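Side-chain contacts in periplasmic solute binding protein (Pectobacterium atrosepticum, PDB 4RY1), which probably binds a sugar or related solute in the periplasm and passes it to an ABC-type transporter: residues A[24-29]-A[306-311]; A[86-91]-A[298-303]; A[314-319]-A[329-334]. All coordinates share one frame; numbering follows the deposited sequence.

Contact 1 of 3, residues A[24-29]-A[306-311]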
loop_
_atom_site.group_PDB
_atom_site.type_symbol
_atom_site.label_atom_id
_atom_site.label_comp_id
_atom_site.label_asym_id
_atom_site.label_seq_id
_atom_site.Cartn_x
_atom_site.Cartn_y
_atom_site.Cartn_z
ATOM N N ASN A 24 -23.619 1.820 12.376
ATOM C CA ASN A 24 -25.017 2.097 12.672
ATOM C C ASN A 24 -25.956 1.015 12.112
ATOM O O ASN A 24 -26.951 0.635 12.769
ATOM C CB ASN A 24 -25.439 3.494 12.184
ATOM C CG ASN A 24 -24.890 4.589 13.075
ATOM O OD1 ASN A 24 -24.897 4.472 14.305
ATOM N ND2 ASN A 24 -24.409 5.661 12.469
ATOM N N ALA A 25 -25.671 0.551 10.897
ATOM C CA ALA A 25 -26.465 -0.527 10.303
ATOM C C ALA A 25 -26.295 -1.812 11.121
ATOM O O ALA A 25 -27.259 -2.545 11.350
ATOM C CB ALA A 25 -26.076 -0.713 8.837
ATOM N N PHE A 26 -25.075 -2.076 11.576
ATOM C CA PHE A 26 -24.841 -3.240 12.433
ATOM C C PHE A 26 -25.657 -3.174 13.713
ATOM O O PHE A 26 -26.247 -4.179 14.125
ATOM C CB PHE A 26 -23.347 -3.351 12.763
ATOM C CG PHE A 26 -23.019 -4.452 13.730
ATOM C CD1 PHE A 26 -22.951 -5.772 13.326
ATOM C CD2 PHE A 26 -22.788 -4.169 15.070
ATOM C CE1 PHE A 26 -22.632 -6.785 14.231
ATOM C CE2 PHE A 26 -22.516 -5.182 15.965
ATOM C CZ PHE A 26 -22.418 -6.487 15.541
ATOM N N GLN A 27 -25.685 -1.996 14.325
ATOM C CA GLN A 27 -26.438 -1.798 15.569
ATOM C C GLN A 27 -27.945 -1.970 15.377
ATOM O O GLN A 27 -28.629 -2.510 16.235
ATOM C CB GLN A 27 -26.053 -0.463 16.212
ATOM C CG GLN A 27 -24.635 -0.536 16.803
ATOM C CD GLN A 27 -24.210 0.663 17.608
ATOM O OE1 GLN A 27 -23.840 0.539 18.770
ATOM N NE2 GLN A 27 -24.261 1.806 17.017
ATOM N N LYS A 28 -28.450 -1.522 14.244
ATOM C CA LYS A 28 -29.862 -1.737 13.904
ATOM C C LYS A 28 -30.197 -3.225 13.831
ATOM O O LYS A 28 -31.234 -3.664 14.329
ATOM C CB LYS A 28 -30.188 -1.056 12.567
ATOM C CG LYS A 28 -31.621 -1.122 12.121
ATOM C CD LYS A 28 -31.856 -0.184 10.946
ATOM C CE LYS A 28 -33.290 -0.257 10.445
ATOM N NZ LYS A 28 -33.707 -1.643 10.087
ATOM N N ALA A 29 -29.285 -3.989 13.248
ATOM C CA ALA A 29 -29.466 -5.438 13.045
ATOM C C ALA A 29 -29.195 -6.206 14.338
ATOM O O ALA A 29 -29.645 -7.329 14.485
ATOM C CB ALA A 29 -28.549 -5.960 11.940
ATOM N N MET A 306 -17.252 -7.649 12.072
ATOM C CA MET A 306 -16.376 -7.800 10.909
ATOM C C MET A 306 -17.136 -8.421 9.726
ATOM O O MET A 306 -17.076 -7.911 8.592
ATOM C CB MET A 306 -15.148 -8.634 11.243
ATOM C CG MET A 306 -14.187 -7.912 12.175
ATOM S SD MET A 306 -12.866 -8.972 12.959
ATOM C CE MET A 306 -12.204 -9.808 11.511
ATOM N N ASN A 307 -17.870 -9.495 9.987
ATOM C CA ASN A 307 -18.661 -10.109 8.928
ATOM C C ASN A 307 -19.690 -9.137 8.373
ATOM O O ASN A 307 -19.943 -9.100 7.173
ATOM C CB ASN A 307 -19.350 -11.360 9.426
ATOM C CG ASN A 307 -20.193 -11.995 8.354
ATOM O OD1 ASN A 307 -19.669 -12.651 7.447
ATOM N ND2 ASN A 307 -21.488 -11.800 8.440
ATOM N N PHE A 308 -20.307 -8.358 9.246
ATOM C CA PHE A 308 -21.316 -7.409 8.798
ATOM C C PHE A 308 -20.725 -6.409 7.815
ATOM O O PHE A 308 -21.302 -6.116 6.755
ATOM C CB PHE A 308 -21.975 -6.714 9.995
ATOM C CG PHE A 308 -23.174 -5.896 9.626
ATOM C CD1 PHE A 308 -23.038 -4.583 9.215
ATOM C CD2 PHE A 308 -24.435 -6.466 9.633
ATOM C CE1 PHE A 308 -24.134 -3.845 8.853
ATOM C CE2 PHE A 308 -25.544 -5.724 9.274
ATOM C CZ PHE A 308 -25.388 -4.407 8.890
ATOM N N MET A 309 -19.553 -5.890 8.164
ATOM C CA MET A 309 -18.846 -4.915 7.313
ATOM C C MET A 309 -18.379 -5.486 5.962
ATOM O O MET A 309 -18.447 -4.810 4.932
ATOM C CB MET A 309 -17.635 -4.323 8.070
ATOM C CG MET A 309 -18.010 -3.416 9.249
ATOM S SD MET A 309 -16.572 -2.588 10.077
ATOM C CE MET A 309 -17.418 -1.164 10.777
ATOM N N LEU A 310 -17.893 -6.715 5.977
ATOM C CA LEU A 310 -17.220 -7.295 4.804
ATOM C C LEU A 310 -18.102 -8.157 3.904
ATOM O O LEU A 310 -17.778 -8.379 2.736
ATOM C CB LEU A 310 -15.979 -8.082 5.237
ATOM C CG LEU A 310 -14.890 -7.283 5.961
ATOM C CD1 LEU A 310 -13.654 -8.165 6.179
ATOM C CD2 LEU A 310 -14.541 -5.974 5.286
ATOM N N SER A 311 -19.194 -8.646 4.453
ATOM C CA SER A 311 -20.044 -9.616 3.748
ATOM C C SER A 311 -21.523 -9.301 3.745
ATOM O O SER A 311 -22.210 -9.669 2.788
ATOM C CB SER A 311 -19.787 -11.020 4.318
ATOM O OG SER A 311 -18.415 -11.410 4.132
#

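Contact 2 of 3, residues A[86-91]-A[298-303]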
loop_
_atom_site.group_PDB
_atom_site.type_symbol
_atom_site.label_atom_id
_atom_site.label_comp_id
_atom_site.label_asym_id
_atom_site.label_seq_id
_atom_site.Cartn_x
_atom_site.Cartn_y
_atom_site.Cartn_z
ATOM N N LYS A 86 -14.591 -19.203 12.100
ATOM C CA LYS A 86 -14.748 -19.506 10.672
ATOM C C LYS A 86 -16.187 -19.338 10.175
ATOM O O LYS A 86 -16.414 -18.775 9.098
ATOM C CB LYS A 86 -14.242 -20.920 10.345
ATOM C CG LYS A 86 -14.660 -21.369 8.951
ATOM C CD LYS A 86 -13.761 -22.428 8.339
ATOM C CE LYS A 86 -13.452 -22.089 6.882
ATOM N NZ LYS A 86 -11.992 -22.022 6.587
ATOM N N ASP A 87 -17.152 -19.847 10.932
ATOM C CA ASP A 87 -18.556 -19.829 10.479
ATOM C C ASP A 87 -19.180 -18.433 10.508
ATOM O O ASP A 87 -19.856 -18.016 9.556
ATOM C CB ASP A 87 -19.404 -20.809 11.288
ATOM C CG ASP A 87 -19.017 -22.252 11.042
ATOM O OD1 ASP A 87 -18.595 -22.575 9.913
ATOM O OD2 ASP A 87 -19.127 -23.062 11.983
ATOM N N ILE A 88 -18.943 -17.712 11.595
ATOM C CA ILE A 88 -19.441 -16.339 11.724
ATOM C C ILE A 88 -18.824 -15.450 10.641
ATOM O O ILE A 88 -19.531 -14.668 9.992
ATOM C CB ILE A 88 -19.163 -15.759 13.129
ATOM C CG1 ILE A 88 -19.991 -16.475 14.199
ATOM C CG2 ILE A 88 -19.432 -14.249 13.158
ATOM C CD1 ILE A 88 -21.439 -16.075 14.256
ATOM N N LEU A 89 -17.521 -15.595 10.425
ATOM C CA LEU A 89 -16.830 -14.788 9.410
ATOM C C LEU A 89 -17.094 -15.230 7.964
ATOM O O LEU A 89 -16.874 -14.478 7.031
ATOM C CB LEU A 89 -15.322 -14.771 9.670
ATOM C CG LEU A 89 -14.892 -14.090 10.975
ATOM C CD1 LEU A 89 -13.439 -14.400 11.284
ATOM C CD2 LEU A 89 -15.155 -12.590 10.884
ATOM N N GLY A 90 -17.560 -16.451 7.772
ATOM C CA GLY A 90 -17.721 -16.959 6.418
ATOM C C GLY A 90 -16.410 -17.009 5.666
ATOM O O GLY A 90 -16.313 -16.544 4.540
ATOM N N LEU A 91 -15.387 -17.579 6.307
ATOM C CA LEU A 91 -14.038 -17.570 5.729
ATOM C C LEU A 91 -13.977 -18.232 4.344
ATOM O O LEU A 91 -13.158 -17.850 3.517
ATOM C CB LEU A 91 -13.021 -18.198 6.680
ATOM C CG LEU A 91 -12.755 -17.399 7.967
ATOM C CD1 LEU A 91 -11.685 -18.077 8.798
ATOM C CD2 LEU A 91 -12.341 -15.958 7.680
ATOM N N HIS A 298 -15.319 -10.561 23.988
ATOM C CA HIS A 298 -16.457 -10.732 23.079
ATOM C C HIS A 298 -15.984 -11.042 21.637
ATOM O O HIS A 298 -16.381 -10.362 20.691
ATOM C CB HIS A 298 -17.306 -9.445 23.082
ATOM C CG HIS A 298 -17.835 -9.051 24.425
ATOM N ND1 HIS A 298 -18.811 -9.766 25.077
ATOM C CD2 HIS A 298 -17.539 -8.001 25.223
ATOM C CE1 HIS A 298 -19.077 -9.192 26.237
ATOM N NE2 HIS A 298 -18.319 -8.116 26.350
ATOM N N PRO A 299 -15.146 -12.070 21.450
ATOM C CA PRO A 299 -14.644 -12.337 20.106
ATOM C C PRO A 299 -15.732 -12.705 19.105
ATOM O O PRO A 299 -15.633 -12.378 17.936
ATOM C CB PRO A 299 -13.686 -13.518 20.321
ATOM C CG PRO A 299 -14.177 -14.177 21.579
ATOM C CD PRO A 299 -14.575 -13.007 22.430
ATOM N N LYS A 300 -16.779 -13.365 19.562
ATOM C CA LYS A 300 -17.880 -13.675 18.668
ATOM C C LYS A 300 -18.541 -12.402 18.106
ATOM O O LYS A 300 -18.750 -12.274 16.900
ATOM C CB LYS A 300 -18.893 -14.521 19.402
ATOM C CG LYS A 300 -20.050 -14.897 18.537
ATOM C CD LYS A 300 -21.004 -15.771 19.310
ATOM C CE LYS A 300 -21.672 -16.696 18.334
ATOM N NZ LYS A 300 -22.429 -15.849 17.376
ATOM N N GLU A 301 -18.877 -11.470 18.985
ATOM C CA GLU A 301 -19.501 -10.197 18.593
ATOM C C GLU A 301 -18.555 -9.363 17.730
ATOM O O GLU A 301 -18.983 -8.733 16.754
ATOM C CB GLU A 301 -19.981 -9.423 19.836
ATOM C CG GLU A 301 -21.167 -10.058 20.558
ATOM C CD GLU A 301 -20.840 -11.177 21.532
ATOM O OE1 GLU A 301 -19.659 -11.533 21.753
ATOM O OE2 GLU A 301 -21.823 -11.722 22.069
ATOM N N ALA A 302 -17.279 -9.381 18.063
ATOM C CA ALA A 302 -16.264 -8.736 17.226
ATOM C C ALA A 302 -16.283 -9.315 15.801
ATOM O O ALA A 302 -16.315 -8.575 14.807
ATOM C CB ALA A 302 -14.871 -8.907 17.859
ATOM N N ALA A 303 -16.285 -10.634 15.710
ATOM C CA ALA A 303 -16.382 -11.318 14.421
ATOM C C ALA A 303 -17.689 -10.988 13.693
ATOM O O ALA A 303 -17.697 -10.847 12.461
ATOM C CB ALA A 303 -16.256 -12.815 14.596
#

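Contact 3 of 3, residues A[314-319]-A[329-334]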
loop_
_atom_site.group_PDB
_atom_site.type_symbol
_atom_site.label_atom_id
_atom_site.label_comp_id
_atom_site.label_asym_id
_atom_site.label_seq_id
_atom_site.Cartn_x
_atom_site.Cartn_y
_atom_site.Cartn_z
ATOM N N GLU A 314 -25.828 -4.838 3.788
ATOM C CA GLU A 314 -26.009 -3.518 4.386
ATOM C C GLU A 314 -24.651 -2.892 4.782
ATOM O O GLU A 314 -24.412 -1.697 4.586
ATOM C CB GLU A 314 -26.960 -3.588 5.600
ATOM C CG GLU A 314 -28.385 -3.910 5.179
ATOM C CD GLU A 314 -28.923 -2.953 4.128
ATOM O OE1 GLU A 314 -28.829 -1.730 4.360
ATOM O OE2 GLU A 314 -29.431 -3.424 3.071
ATOM N N GLY A 315 -23.746 -3.708 5.299
ATOM C CA GLY A 315 -22.421 -3.198 5.643
ATOM C C GLY A 315 -21.582 -2.916 4.422
ATOM O O GLY A 315 -20.870 -1.918 4.338
ATOM N N VAL A 316 -21.684 -3.818 3.458
ATOM C CA VAL A 316 -20.984 -3.659 2.202
ATOM C C VAL A 316 -21.414 -2.373 1.480
ATOM O O VAL A 316 -20.583 -1.606 0.998
ATOM C CB VAL A 316 -21.167 -4.914 1.306
ATOM C CG1 VAL A 316 -20.710 -4.648 -0.107
ATOM C CG2 VAL A 316 -20.411 -6.105 1.886
ATOM N N LYS A 317 -22.716 -2.128 1.421
ATOM C CA LYS A 317 -23.192 -0.903 0.775
ATOM C C LYS A 317 -22.750 0.343 1.542
ATOM O O LYS A 317 -22.384 1.353 0.955
ATOM C CB LYS A 317 -24.698 -0.955 0.607
ATOM C CG LYS A 317 -25.105 -1.921 -0.491
ATOM C CD LYS A 317 -26.603 -1.862 -0.729
ATOM C CE LYS A 317 -27.402 -2.504 0.371
ATOM N NZ LYS A 317 -28.855 -2.395 0.039
ATOM N N ALA A 318 -22.735 0.251 2.870
ATOM C CA ALA A 318 -22.315 1.397 3.673
ATOM C C ALA A 318 -20.863 1.772 3.399
ATOM O O ALA A 318 -20.529 2.937 3.265
ATOM C CB ALA A 318 -22.527 1.109 5.156
ATOM N N LEU A 319 -20.006 0.765 3.358
ATOM C CA LEU A 319 -18.572 0.998 3.177
ATOM C C LEU A 319 -18.182 1.310 1.741
ATOM O O LEU A 319 -17.188 1.972 1.499
ATOM C CB LEU A 319 -17.757 -0.188 3.684
ATOM C CG LEU A 319 -17.695 -0.260 5.203
ATOM C CD1 LEU A 319 -17.100 -1.561 5.710
ATOM C CD2 LEU A 319 -16.862 0.896 5.736
ATOM N N PRO A 329 -15.613 -11.740 -2.952
ATOM C CA PRO A 329 -16.131 -11.509 -4.302
ATOM C C PRO A 329 -17.636 -11.223 -4.335
ATOM O O PRO A 329 -18.082 -10.536 -5.237
ATOM C CB PRO A 329 -15.802 -12.810 -5.063
ATOM C CG PRO A 329 -15.526 -13.821 -4.022
ATOM C CD PRO A 329 -15.046 -13.093 -2.798
ATOM N N LYS A 330 -18.404 -11.737 -3.381
ATOM C CA LYS A 330 -19.852 -11.459 -3.346
ATOM C C LYS A 330 -20.104 -9.989 -3.052
ATOM O O LYS A 330 -21.071 -9.399 -3.526
ATOM C CB LYS A 330 -20.562 -12.328 -2.311
ATOM C CG LYS A 330 -20.453 -13.802 -2.630
ATOM C CD LYS A 330 -21.149 -14.611 -1.560
ATOM C CE LYS A 330 -21.320 -16.052 -1.999
ATOM N NZ LYS A 330 -21.845 -16.843 -0.855
ATOM N N ALA A 331 -19.231 -9.401 -2.241
ATOM C CA ALA A 331 -19.318 -7.980 -1.928
ATOM C C ALA A 331 -18.991 -7.150 -3.160
ATOM O O ALA A 331 -19.718 -6.178 -3.468
ATOM C CB ALA A 331 -18.413 -7.623 -0.757
ATOM N N GLN A 332 -17.963 -7.554 -3.909
ATOM C CA GLN A 332 -17.689 -6.868 -5.174
ATOM C C GLN A 332 -18.881 -6.970 -6.108
ATOM O O GLN A 332 -19.212 -5.983 -6.751
ATOM C CB GLN A 332 -16.473 -7.410 -5.918
ATOM C CG GLN A 332 -15.173 -6.987 -5.304
ATOM C CD GLN A 332 -13.972 -7.399 -6.136
ATOM O OE1 GLN A 332 -13.979 -7.337 -7.371
ATOM N NE2 GLN A 332 -12.912 -7.772 -5.456
ATOM N N LYS A 333 -19.487 -8.155 -6.209
ATOM C CA LYS A 333 -20.598 -8.337 -7.156
ATOM C C LYS A 333 -21.728 -7.394 -6.785
ATOM O O LYS A 333 -22.332 -6.760 -7.669
ATOM C CB LYS A 333 -21.061 -9.800 -7.191
ATOM C CG LYS A 333 -22.319 -10.054 -8.006
ATOM C CD LYS A 333 -22.228 -9.954 -9.514
ATOM C CE LYS A 333 -23.383 -10.728 -10.196
ATOM N NZ LYS A 333 -24.768 -10.564 -9.638
ATOM N N LEU A 334 -22.033 -7.288 -5.490
ATOM C CA LEU A 334 -23.083 -6.367 -5.035
ATOM C C LEU A 334 -22.803 -4.939 -5.441
ATOM O O LEU A 334 -23.676 -4.242 -5.963
ATOM C CB LEU A 334 -23.316 -6.472 -3.525
ATOM C CG LEU A 334 -24.351 -5.517 -2.958
ATOM C CD1 LEU A 334 -25.727 -5.691 -3.571
ATOM C CD2 LEU A 334 -24.445 -5.731 -1.453
#

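Contact 1 of 3, residues A[24-29]-A[306-311]
In Phe-26 and in Phe-308, chi1 sets CG opposite the backbone N (175° and -170°), which leaves CG beside the carbonyl carbon and turns the ring into the interface between helix 13-29 and helix 299-310. The result is an offset edge-to-face pair with ring centroids 5.6 Å apart and planes inclined at 75°. Phe-26 supplies the edge, with Phe-308 CG in the plane of its ring 3.7 Å from Phe-26 CD1; Phe-26 CD1 is also 3.6 Å from Phe-308 CB. Phe-308 supplies the face, and Phe-26 CA sits over its centre, 3.8 Å from the ring centroid, as a CH-pi contact. Helix 13-29 joins the parallel, paired strands 3-10 and 33-40, a beta-alpha-beta crossover of the kind that builds the lobes of periplasmic binding proteins. Phe-308 packs directly against the backbone of this crossover helix: Phe-308 CE1 approaches Phe-26 N to 3.4 Å, and Phe-308 CZ lies 3.5 Å from Ala-25 C. Two alanines one turn apart, Ala-25 and Ala-29, add methyl contacts: Ala-25 CB lies 3.7 Å from Phe-308 CE1, and Ala-29 CB touches Phe-308 CE2 at 4.0 Å. The Phe-26 side chain also packs on Met-304 and Leu-305 of helix 299-310.

Contact 2 of 3, residues A[86-91]-A[298-303]
Ile-88 meets both Lys-300 and Ala-303, and its course can be followed outward from CB, where the side chain divides between these two partners. With chi1 at -68°, the CG2 methyl lies opposite the backbone N and is set against the backbone and methyl of Ala-303, 3.7 Å from Ala-303 C and 3.8 Å from Ala-303 CB. The CG1 branch runs to the lysine: Ile-88 CG1 is 4.1 Å from Lys-300 NZ, and the terminal CD1 closes to 3.3 Å from that same nitrogen. Lys-300 runs nearly straight as far as CE and then turns at chi4 (-62°), which brings its amino end to the isoleucine tip; the two side chains cross at about a right angle.

Leu-89, the next residue, approaches Ala-303 by its CD2 branch, 3.5 Å from Ala-303 O and 3.9 Å from Ala-303 CB. The Ala-303 methyl is thus shared by two neighbouring residues of helix 86-89. That short helix ends in a Schellman motif, with Gly-90 at positive phi as the C-prime residue, Leu-91 N bonded to Lys-86 O at 3.2 Å and a weak Gly-90 N to Asp-87 O bond. Leu-89 also packs on Leu-111 of strand 107-123 and on Met-306, so the short helix touches both the sheet and helix 299-310.

Chemically, the contact grades from buried methyl packing at Ala-303 and Leu-89 to an exposed margin at Lys-300, where the amino end meets a methyl group: cohesion across these two segments is apolar and van der Waals in kind, and the presumably charged amine gains no neutralising partner from the isoleucine.

Contact 3 of 3, residues A[314-319]-A[329-334]
Lys-317, which touches Leu-334 across the contact, directs its NZ to Glu-314 OE2 at 3.3 Å, a salt bridge whose hydrogen-bond component is weak. The pair is spaced three residues apart on one helix, and the bend of the lysine chain at chi3 (-73°) curls the amino group back toward the carboxylate. The base of the same side chain remains available to the neighbouring helix: Lys-317 CG lies 4.0 Å from Leu-334 CD2, and the two side chains cross at about a right angle. The charged end and the aliphatic root of Lys-317 therefore do separate work, on an exposed edge of the interface.

The buried portion centres on Val-316 and Ala-331. With Val-316 chi1 at 167°, CG1 is placed opposite the backbone N and CG2 beside it, and both methyls bear on the Ala-331 methyl: Val-316 CG2 to Ala-331 CB is 3.6 Å, and Val-316 CG1 to Ala-331 CB is 3.8 Å. Val-316 CG1 also contacts Leu-334 CD2 at 4.1 Å, which makes this leucine methyl the meeting point of valine and lysine. Ala-331 and Leu-334 are three residues apart and thus present their side chains from successive turns of helix 329-337.

On another side of helix 313-319, Ala-318 and Leu-319 pack on Ala-22 of helix 13-29. The axes of segments 314-319 and 329-334 come within 9.9 Å, at 62° between their directions, and the nine residues between them contain neither helix nor strand. These are two consecutive helices joined by a loop and packed at an oblique angle, the first set against the crossover helix 13-29 of an alpha/beta lobe, as in periplasmic binding proteins.

Overall arrangement
Helix 299-310 is shared by contacts 1 and 2: its first half enters contact 2, its second half contact 1, whose centres are 12 Å apart, while helix 313-319 of contact 3 follows it in the chain. Contacts 1 and 2 touch where Met-306 CB lies 4.0 Å from Leu-89 CD2. Contacts 1 and 3, with centres 11 Å apart, meet where Phe-308 CE1 approaches Gly-315 N to 3.6 Å. Contacts 2 and 3 do not touch; their nearest atoms are about 8 Å apart. All three centres lie on one side of the chain's centre, 21 to 26 Å from it, consistent with packing within one lobe rather than with lining an interlobe solute cleft.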